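Local coordinates for protein Tae4 (Agrobacterium tumefaciens, PDB 6IJF) that probably acts as a type VI secretion amidase effector, a papain-like cysteine peptidase relative that cleaves peptide bonds in the peptidoglycan of rival bacteria, at residues C[46-51]-C[130-135]; C[82-87]-C[118-123]; C[122-127]-C[148-153]. All coordinates share one frame; numbering follows the deposited sequence.

Interaction 1: C[46-51]-C[130-135]; sequences NTCAIR and GGHIDL
The imidazole of H132 is met obliquely by C48: CB of C48 lies 3.4 Å from ND1 of H132, and SG of C48 sits 4.8 Å from the ring centroid, 54° off its normal. At the far edge, in the ring plane, NE2 of H132 donates to OD2 of D134 over 2.8 Å, reaching the carboxylate on its anti side and somewhat out of its plane. OD2 also receives the backbone N-H groups of S147 and A148, while OD1 takes the backbone N of L135 through its anti lone pair, so the carboxylate is held at both oxygens and helps to set the turn of the imidazole. Y150 adds an edge-to-face ring contact to H132. C48 opens helix 48-58, and its SG lies between the backbone N and the carbonyl carbon (chi1 67°), which directs the sulfur to strand 131-137. There the N-H of I133 points almost straight at SG of C48 in a weak hydrogen bond of 3.6 Å, and CG2 of I133 packs against the same sulfur at 3.9 Å. CG2 of I133 also touches CA of A49, joining helix start and strand through apolar contact. A water bridges the backbones, donating to O of C48 at 2.8 Å and to O of I133. Farther along the helix, the guanidinium edge of R51 is tied in plane to OG1 of T47. A cysteine at a helix N-terminus facing a histidine that is oriented by an aspartate fits the Cys-His-Asp site of papain-like peptidases. C48, H132 and D134 are therefore probably the catalytic residues, with C48 as the likely nucleophile.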
loop_
_atom_site.group_PDB
_atom_site.type_symbol
_atom_site.label_atom_id
_atom_site.label_comp_id
_atom_site.label_asym_id
_atom_site.label_seq_id
_atom_site.Cartn_x
_atom_site.Cartn_y
_atom_site.Cartn_z
ATOM N N ASN C 46 -3.305 -0.691 -22.837
ATOM C CA ASN C 46 -4.012 0.336 -22.032
ATOM C C ASN C 46 -5.492 0.310 -22.426
ATOM O O ASN C 46 -5.821 0.720 -23.540
ATOM C CB ASN C 46 -3.323 1.696 -22.130
ATOM C CG ASN C 46 -1.881 1.605 -21.684
ATOM O OD1 ASN C 46 -0.987 2.036 -22.407
ATOM N ND2 ASN C 46 -1.648 0.970 -20.551
ATOM N N THR C 47 -6.350 -0.200 -21.550
ATOM C CA THR C 47 -7.765 -0.547 -21.867
ATOM C C THR C 47 -8.738 0.512 -21.365
ATOM O O THR C 47 -9.950 0.325 -21.597
ATOM C CB THR C 47 -8.075 -1.936 -21.284
ATOM O OG1 THR C 47 -7.956 -1.823 -19.864
ATOM C CG2 THR C 47 -7.144 -3.013 -21.804
ATOM N N CYS C 48 -8.280 1.603 -20.725
ATOM C CA CYS C 48 -9.198 2.501 -19.953
ATOM C C CYS C 48 -10.265 3.090 -20.881
ATOM O O CYS C 48 -11.448 3.110 -20.469
ATOM C CB CYS C 48 -8.455 3.597 -19.195
ATOM S SG CYS C 48 -7.617 4.849 -20.225
ATOM N N ALA C 49 -9.897 3.535 -22.095
ATOM C CA ALA C 49 -10.842 4.211 -23.018
ATOM C C ALA C 49 -11.802 3.190 -23.685
ATOM O O ALA C 49 -12.988 3.548 -23.910
ATOM C CB ALA C 49 -10.092 5.022 -24.063
ATOM N N ILE C 50 -11.345 1.968 -23.947
ATOM C CA ILE C 50 -12.215 0.817 -24.364
ATOM C C ILE C 50 -13.297 0.575 -23.303
ATOM O O ILE C 50 -14.499 0.459 -23.639
ATOM C CB ILE C 50 -11.368 -0.448 -24.587
ATOM C CG1 ILE C 50 -10.323 -0.239 -25.679
ATOM C CG2 ILE C 50 -12.249 -1.647 -24.884
ATOM C CD1 ILE C 50 -9.229 -1.289 -25.686
ATOM N N ARG C 51 -12.897 0.523 -22.037
ATOM C CA ARG C 51 -13.832 0.185 -20.933
ATOM C C ARG C 51 -14.872 1.300 -20.814
ATOM O O ARG C 51 -16.082 0.999 -20.696
ATOM C CB ARG C 51 -13.044 -0.080 -19.642
ATOM C CG ARG C 51 -12.150 -1.299 -19.745
ATOM C CD ARG C 51 -11.233 -1.486 -18.546
ATOM N NE ARG C 51 -10.400 -2.666 -18.686
ATOM C CZ ARG C 51 -10.776 -3.897 -18.349
ATOM N NH1 ARG C 51 -11.992 -4.107 -17.871
ATOM N NH2 ARG C 51 -9.922 -4.896 -18.454
ATOM N N GLY C 130 -1.876 9.472 -22.970
ATOM C CA GLY C 130 -2.714 10.650 -22.647
ATOM C C GLY C 130 -3.041 10.730 -21.156
ATOM O O GLY C 130 -3.223 11.846 -20.625
ATOM N N GLY C 131 -3.074 9.590 -20.463
ATOM C CA GLY C 131 -3.547 9.518 -19.075
ATOM C C GLY C 131 -4.628 8.466 -18.942
ATOM O O GLY C 131 -4.570 7.459 -19.665
ATOM N N HIS C 132 -5.518 8.638 -17.974
ATOM C CA HIS C 132 -6.482 7.594 -17.547
ATOM C C HIS C 132 -7.863 8.219 -17.526
ATOM O O HIS C 132 -8.021 9.326 -16.987
ATOM C CB HIS C 132 -6.088 7.028 -16.180
ATOM C CG HIS C 132 -7.005 5.962 -15.686
ATOM N ND1 HIS C 132 -7.069 4.733 -16.293
ATOM C CD2 HIS C 132 -7.902 5.951 -14.670
ATOM C CE1 HIS C 132 -7.976 3.991 -15.671
ATOM N NE2 HIS C 132 -8.483 4.707 -14.651
ATOM N N ILE C 133 -8.830 7.523 -18.107
ATOM C CA ILE C 133 -10.256 7.931 -18.023
ATOM C C ILE C 133 -11.052 6.811 -17.363
ATOM O O ILE C 133 -10.704 5.614 -17.561
ATOM C CB ILE C 133 -10.768 8.321 -19.422
ATOM C CG1 ILE C 133 -12.103 9.036 -19.308
ATOM C CG2 ILE C 133 -10.790 7.116 -20.368
ATOM C CD1 ILE C 133 -12.510 9.744 -20.576
ATOM N N ASP C 134 -12.033 7.176 -16.549
ATOM C CA ASP C 134 -12.652 6.212 -15.618
ATOM C C ASP C 134 -13.967 6.816 -15.147
ATOM O O ASP C 134 -14.273 7.966 -15.508
ATOM C CB ASP C 134 -11.708 5.909 -14.438
ATOM C CG ASP C 134 -11.864 4.533 -13.813
ATOM O OD1 ASP C 134 -12.972 3.979 -13.862
ATOM O OD2 ASP C 134 -10.853 3.987 -13.361
ATOM N N LEU C 135 -14.723 6.031 -14.393
ATOM C CA LEU C 135 -15.924 6.481 -13.658
ATOM C C LEU C 135 -15.556 6.616 -12.196
ATOM O O LEU C 135 -14.790 5.800 -11.670
ATOM C CB LEU C 135 -17.073 5.467 -13.799
ATOM C CG LEU C 135 -17.480 5.117 -15.237
ATOM C CD1 LEU C 135 -18.711 4.260 -15.244
ATOM C CD2 LEU C 135 -17.671 6.353 -16.102
HETATM O O HOH W 1 -11.545 3.025 -17.630
#

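Interaction 2: C[82-87]-C[118-123]; sequences VNMRRL and VVAFNN
M84 reaches from the first turn of helix 84-92 to strand 116-122 and makes the close part of this contact almost entirely with its terminal methyl. CE of M84 rests 3.7 Å from CB of A120 and 3.4 Å from ND2 of N122, with O of F121 slightly farther off at 3.9 Å. The chain starts out extended, then bends at its second torsion (chi2 -92°), which carries the methyl across to the strand. The M84 and N122 side chains cross at about a right angle, and only the end of each, CE and ND2, comes close. A120 points its small CB at the helix; this lets the methyl come near the strand backbone. The amide of N122 is anchored from its other atom, since OD1 accepts a hydrogen bond from OG1 of T155 on the adjoining strand. At the next helix residue, R85, the contact thins out toward solvent. R85 is exposed, and its NH1 stays 4.2 Å from OD1 of N123, which lies at the edge of the guanidinium and near its plane. Although the guanidinium and amide planes are only 23° apart, no hydrogen bond forms across this gap. A kink at chi3 (-31°) turns the end of R85 toward N123, but R85 also touches a crystal neighbour, so its pose may partly reflect the crystal. The two segments together bury just 135 Å², most of it around M84. Helix 84-92 thus lies against one face of the antiparallel sheet, with M84 also touching C48 of helix 48-58 and I133 of strand 131-137. On the other side of strand 116-122, F121 points away from the helix and packs on H132 and I156.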
loop_
_atom_site.group_PDB
_atom_site.type_symbol
_atom_site.label_atom_id
_atom_site.label_comp_id
_atom_site.label_asym_id
_atom_site.label_seq_id
_atom_site.Cartn_x
_atom_site.Cartn_y
_atom_site.Cartn_z
ATOM N N VAL C 82 -10.160 3.929 -28.602
ATOM C CA VAL C 82 -9.094 3.210 -27.834
ATOM C C VAL C 82 -8.157 4.215 -27.163
ATOM O O VAL C 82 -7.454 3.811 -26.229
ATOM C CB VAL C 82 -8.327 2.226 -28.731
ATOM C CG1 VAL C 82 -7.038 1.718 -28.110
ATOM C CG2 VAL C 82 -9.228 1.071 -29.141
ATOM N N ASN C 83 -8.129 5.460 -27.620
ATOM C CA ASN C 83 -7.106 6.472 -27.221
ATOM C C ASN C 83 -7.755 7.343 -26.154
ATOM O O ASN C 83 -8.832 7.960 -26.428
ATOM C CB ASN C 83 -6.634 7.358 -28.383
ATOM C CG ASN C 83 -5.568 8.362 -27.979
ATOM O OD1 ASN C 83 -4.367 8.097 -28.011
ATOM N ND2 ASN C 83 -6.015 9.545 -27.667
ATOM N N MET C 84 -7.134 7.389 -24.971
ATOM C CA MET C 84 -7.733 8.109 -23.823
ATOM C C MET C 84 -7.864 9.602 -24.158
ATOM O O MET C 84 -8.936 10.169 -23.906
ATOM C CB MET C 84 -6.910 7.910 -22.556
ATOM C CG MET C 84 -7.399 8.757 -21.413
ATOM S SD MET C 84 -6.512 10.354 -21.395
ATOM C CE MET C 84 -7.486 11.178 -20.131
ATOM N N ARG C 85 -6.844 10.202 -24.761
ATOM C CA ARG C 85 -6.868 11.664 -25.110
ATOM C C ARG C 85 -8.048 11.954 -26.060
ATOM O O ARG C 85 -8.832 12.919 -25.813
ATOM C CB ARG C 85 -5.505 12.083 -25.686
ATOM C CG ARG C 85 -5.352 13.593 -25.882
ATOM C CD ARG C 85 -4.097 13.992 -26.658
ATOM N NE ARG C 85 -2.939 13.108 -26.480
ATOM C CZ ARG C 85 -2.091 13.127 -25.446
ATOM N NH1 ARG C 85 -2.271 13.971 -24.437
ATOM N NH2 ARG C 85 -1.070 12.279 -25.413
ATOM N N ARG C 86 -8.193 11.153 -27.125
ATOM C CA ARG C 86 -9.297 11.319 -28.106
ATOM C C ARG C 86 -10.643 11.099 -27.425
ATOM O O ARG C 86 -11.548 11.907 -27.683
ATOM C CB ARG C 86 -9.100 10.396 -29.316
ATOM C CG ARG C 86 -7.958 10.849 -30.211
ATOM C CD ARG C 86 -8.230 10.538 -31.678
ATOM N NE ARG C 86 -8.235 9.107 -31.854
ATOM C CZ ARG C 86 -7.152 8.331 -31.792
ATOM N NH1 ARG C 86 -7.271 7.026 -31.979
ATOM N NH2 ARG C 86 -5.958 8.859 -31.567
ATOM N N LEU C 87 -10.779 10.103 -26.527
ATOM C CA LEU C 87 -12.084 9.908 -25.848
ATOM C C LEU C 87 -12.388 11.123 -24.964
ATOM O O LEU C 87 -13.548 11.542 -24.925
ATOM C CB LEU C 87 -12.106 8.584 -25.067
ATOM C CG LEU C 87 -13.444 8.257 -24.380
ATOM C CD1 LEU C 87 -14.587 8.161 -25.377
ATOM C CD2 LEU C 87 -13.347 6.965 -23.592
ATOM N N VAL C 118 -17.744 11.047 -14.676
ATOM C CA VAL C 118 -16.603 10.576 -15.501
ATOM C C VAL C 118 -15.409 11.423 -15.102
ATOM O O VAL C 118 -15.614 12.608 -14.806
ATOM C CB VAL C 118 -16.898 10.708 -17.008
ATOM C CG1 VAL C 118 -15.712 10.258 -17.836
ATOM C CG2 VAL C 118 -18.162 9.958 -17.387
ATOM N N VAL C 119 -14.229 10.831 -15.052
ATOM C CA VAL C 119 -13.001 11.555 -14.630
ATOM C C VAL C 119 -11.891 11.232 -15.621
ATOM O O VAL C 119 -11.766 10.066 -16.003
ATOM C CB VAL C 119 -12.597 11.222 -13.181
ATOM C CG1 VAL C 119 -12.294 9.744 -12.989
ATOM C CG2 VAL C 119 -11.439 12.098 -12.732
ATOM N N ALA C 120 -11.098 12.238 -15.968
ATOM C CA ALA C 120 -9.894 12.107 -16.805
ATOM C C ALA C 120 -8.703 12.659 -16.038
ATOM O O ALA C 120 -8.757 13.824 -15.609
ATOM C CB ALA C 120 -10.112 12.834 -18.100
ATOM N N PHE C 121 -7.708 11.807 -15.830
ATOM C CA PHE C 121 -6.402 12.117 -15.212
ATOM C C PHE C 121 -5.441 12.341 -16.371
ATOM O O PHE C 121 -5.093 11.354 -17.043
ATOM C CB PHE C 121 -5.959 10.993 -14.279
ATOM C CG PHE C 121 -6.947 10.660 -13.183
ATOM C CD1 PHE C 121 -6.970 11.374 -11.989
ATOM C CD2 PHE C 121 -7.832 9.610 -13.328
ATOM C CE1 PHE C 121 -7.876 11.056 -10.993
ATOM C CE2 PHE C 121 -8.710 9.264 -12.312
ATOM C CZ PHE C 121 -8.750 9.997 -11.154
ATOM N N ASN C 122 -5.063 13.598 -16.616
ATOM C CA ASN C 122 -4.262 13.982 -17.811
ATOM C C ASN C 122 -2.779 14.062 -17.453
ATOM O O ASN C 122 -2.460 14.744 -16.459
ATOM C CB ASN C 122 -4.730 15.307 -18.398
ATOM C CG ASN C 122 -6.220 15.345 -18.593
ATOM O OD1 ASN C 122 -6.917 16.141 -17.952
ATOM N ND2 ASN C 122 -6.728 14.440 -19.409
ATOM N N ASN C 123 -1.917 13.413 -18.233
ATOM C CA ASN C 123 -0.436 13.484 -18.133
ATOM C C ASN C 123 0.031 12.923 -16.787
ATOM O O ASN C 123 0.325 13.689 -15.837
ATOM C CB ASN C 123 0.024 14.917 -18.431
ATOM C CG ASN C 123 -0.579 15.422 -19.722
ATOM O OD1 ASN C 123 -0.455 14.777 -20.763
ATOM N ND2 ASN C 123 -1.310 16.519 -19.637
#

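Interaction 3: C[122-127]-C[148-153]; sequences NNIPGY and ACYYNS
I124 and Y150 cross at about a right angle, the methyl CD1 of I124 lying over one face of the phenol ring in a CH-pi contact. CD1 of I124 stands 4.2 Å from the Y150 ring centroid, 28° off the normal, and is nearest to CG of Y150 at 3.7 Å, so it covers the root of the ring rather than its hydroxyl end. CG1 of I124, anti to its own carbonyl carbon (chi1 -61°), continues the packing onto CB of Y150. The other branch is shared: CG2 of I124 is nearest ND2 of N152 (3.6 Å) and also touches CD1 of Y150. OD1 of N152 in turn lies in plane at the edge of the Y150 ring, so the isoleucine and the asparagine meet the tyrosine from different directions. Backbone contacts flank this group, CA of S153 approaching O of N123 in a CA-H...O contact of 3.6 Å. OG of S153 bonds to O of T155, and the hydroxyl of Y150 bonds to a polar side chain of another protein chain. The C145-C149 disulfide ties segment 148-153 to strand 144-145. Two beta turns, type II from I124 to Y127 and type I from Y150 to S153, face each other in loops at the end of the antiparallel sheet, beside the probable Cys-His-Asp site of this papain-like fold.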
loop_
_atom_site.group_PDB
_atom_site.type_symbol
_atom_site.label_atom_id
_atom_site.label_comp_id
_atom_site.label_asym_id
_atom_site.label_seq_id
_atom_site.Cartn_x
_atom_site.Cartn_y
_atom_site.Cartn_z
ATOM N N ASN C 122 -5.063 13.598 -16.616
ATOM C CA ASN C 122 -4.262 13.982 -17.811
ATOM C C ASN C 122 -2.779 14.062 -17.453
ATOM O O ASN C 122 -2.460 14.744 -16.459
ATOM C CB ASN C 122 -4.730 15.307 -18.398
ATOM C CG ASN C 122 -6.220 15.345 -18.593
ATOM O OD1 ASN C 122 -6.917 16.141 -17.952
ATOM N ND2 ASN C 122 -6.728 14.440 -19.409
ATOM N N ASN C 123 -1.917 13.413 -18.233
ATOM C CA ASN C 123 -0.436 13.484 -18.133
ATOM C C ASN C 123 0.031 12.923 -16.787
ATOM O O ASN C 123 0.325 13.689 -15.837
ATOM C CB ASN C 123 0.024 14.917 -18.431
ATOM C CG ASN C 123 -0.579 15.422 -19.722
ATOM O OD1 ASN C 123 -0.455 14.777 -20.763
ATOM N ND2 ASN C 123 -1.310 16.519 -19.637
ATOM N N ILE C 124 0.108 11.616 -16.700
ATOM C CA ILE C 124 0.547 10.877 -15.485
ATOM C C ILE C 124 2.062 10.706 -15.479
ATOM O O ILE C 124 2.623 10.163 -16.414
ATOM C CB ILE C 124 -0.188 9.526 -15.396
ATOM C CG1 ILE C 124 -1.703 9.780 -15.303
ATOM C CG2 ILE C 124 0.369 8.674 -14.268
ATOM C CD1 ILE C 124 -2.588 8.643 -15.797
ATOM N N PRO C 125 2.750 11.166 -14.418
ATOM C CA PRO C 125 4.186 10.926 -14.244
ATOM C C PRO C 125 4.642 9.464 -14.392
ATOM O O PRO C 125 4.249 8.626 -13.554
ATOM C CB PRO C 125 4.426 11.384 -12.782
ATOM C CG PRO C 125 3.421 12.486 -12.579
ATOM C CD PRO C 125 2.199 12.001 -13.327
ATOM N N GLY C 126 5.522 9.189 -15.369
ATOM C CA GLY C 126 6.062 7.838 -15.628
ATOM C C GLY C 126 5.237 7.118 -16.684
ATOM O O GLY C 126 5.534 5.960 -17.023
ATOM N N TYR C 127 4.208 7.769 -17.220
ATOM C CA TYR C 127 3.338 7.159 -18.271
ATOM C C TYR C 127 3.139 8.184 -19.393
ATOM O O TYR C 127 2.658 9.291 -19.129
ATOM C CB TYR C 127 2.059 6.617 -17.625
ATOM C CG TYR C 127 1.074 6.079 -18.627
ATOM C CD1 TYR C 127 1.456 5.164 -19.596
ATOM C CD2 TYR C 127 -0.253 6.475 -18.599
ATOM C CE1 TYR C 127 0.543 4.689 -20.537
ATOM C CE2 TYR C 127 -1.176 5.981 -19.502
ATOM C CZ TYR C 127 -0.779 5.098 -20.489
ATOM O OH TYR C 127 -1.701 4.663 -21.404
ATOM N N ALA C 148 -9.136 2.678 -11.506
ATOM C CA ALA C 148 -7.930 3.227 -10.849
ATOM C C ALA C 148 -8.015 4.746 -10.807
ATOM O O ALA C 148 -8.574 5.319 -11.735
ATOM C CB ALA C 148 -6.714 2.792 -11.647
ATOM N N CYS C 149 -7.452 5.378 -9.792
ATOM C CA CYS C 149 -7.341 6.858 -9.703
ATOM C C CYS C 149 -5.851 7.218 -9.849
ATOM O O CYS C 149 -4.994 6.437 -9.387
ATOM C CB CYS C 149 -7.951 7.401 -8.406
ATOM S SG CYS C 149 -7.023 6.771 -7.006
ATOM N N TYR C 150 -5.525 8.340 -10.485
ATOM C CA TYR C 150 -4.125 8.793 -10.708
ATOM C C TYR C 150 -4.016 10.267 -10.311
ATOM O O TYR C 150 -3.930 11.151 -11.161
ATOM C CB TYR C 150 -3.700 8.587 -12.160
ATOM C CG TYR C 150 -3.416 7.153 -12.483
ATOM C CD1 TYR C 150 -2.182 6.593 -12.196
ATOM C CD2 TYR C 150 -4.387 6.350 -13.056
ATOM C CE1 TYR C 150 -1.901 5.276 -12.511
ATOM C CE2 TYR C 150 -4.120 5.027 -13.358
ATOM C CZ TYR C 150 -2.872 4.495 -13.106
ATOM O OH TYR C 150 -2.646 3.182 -13.366
ATOM N N TYR C 151 -4.087 10.539 -9.017
ATOM C CA TYR C 151 -3.971 11.916 -8.489
ATOM C C TYR C 151 -2.537 12.422 -8.687
ATOM O O TYR C 151 -2.349 13.617 -8.571
ATOM C CB TYR C 151 -4.391 11.977 -7.025
ATOM C CG TYR C 151 -5.868 12.078 -6.773
ATOM C CD1 TYR C 151 -6.734 11.033 -7.070
ATOM C CD2 TYR C 151 -6.395 13.196 -6.152
ATOM C CE1 TYR C 151 -8.083 11.121 -6.805
ATOM C CE2 TYR C 151 -7.736 13.289 -5.866
ATOM C CZ TYR C 151 -8.591 12.249 -6.185
ATOM O OH TYR C 151 -9.927 12.349 -5.903
ATOM N N ASN C 152 -1.604 11.593 -9.161
ATOM C CA ASN C 152 -0.234 12.062 -9.503
ATOM C C ASN C 152 -0.258 12.794 -10.859
ATOM O O ASN C 152 0.803 13.225 -11.299
ATOM C CB ASN C 152 0.806 10.930 -9.449
ATOM C CG ASN C 152 0.559 9.788 -10.415
ATOM O OD1 ASN C 152 -0.589 9.439 -10.687
ATOM N ND2 ASN C 152 1.622 9.163 -10.897
ATOM N N SER C 153 -1.426 12.996 -11.466
ATOM C CA SER C 153 -1.557 13.592 -12.815
ATOM C C SER C 153 -1.441 15.120 -12.727
ATOM O O SER C 153 -1.628 15.681 -11.638
ATOM C CB SER C 153 -2.831 13.114 -13.501
ATOM O OG SER C 153 -3.973 13.766 -12.984
#

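All three contacts belong to the amidase effector fold. Interactions 1 and 2 have centres about 6 Å apart and share the central sheet: strands 131-137 and 116-122 are antiparallel neighbours, while helices 48-58 and 84-92 pack on them. Interaction 3 is centred about 11 Å from either, in the loops at the end of that sheet, and shares N122 and N123 with interaction 2. Along the chain interaction 2 is nested inside the span closed by interaction 1, whereas interactions 1 and 3 alternate. Segment 148-153 also returns to the D134 carboxylate of interaction 1, so helix, sheet and loop meet around the probable active site.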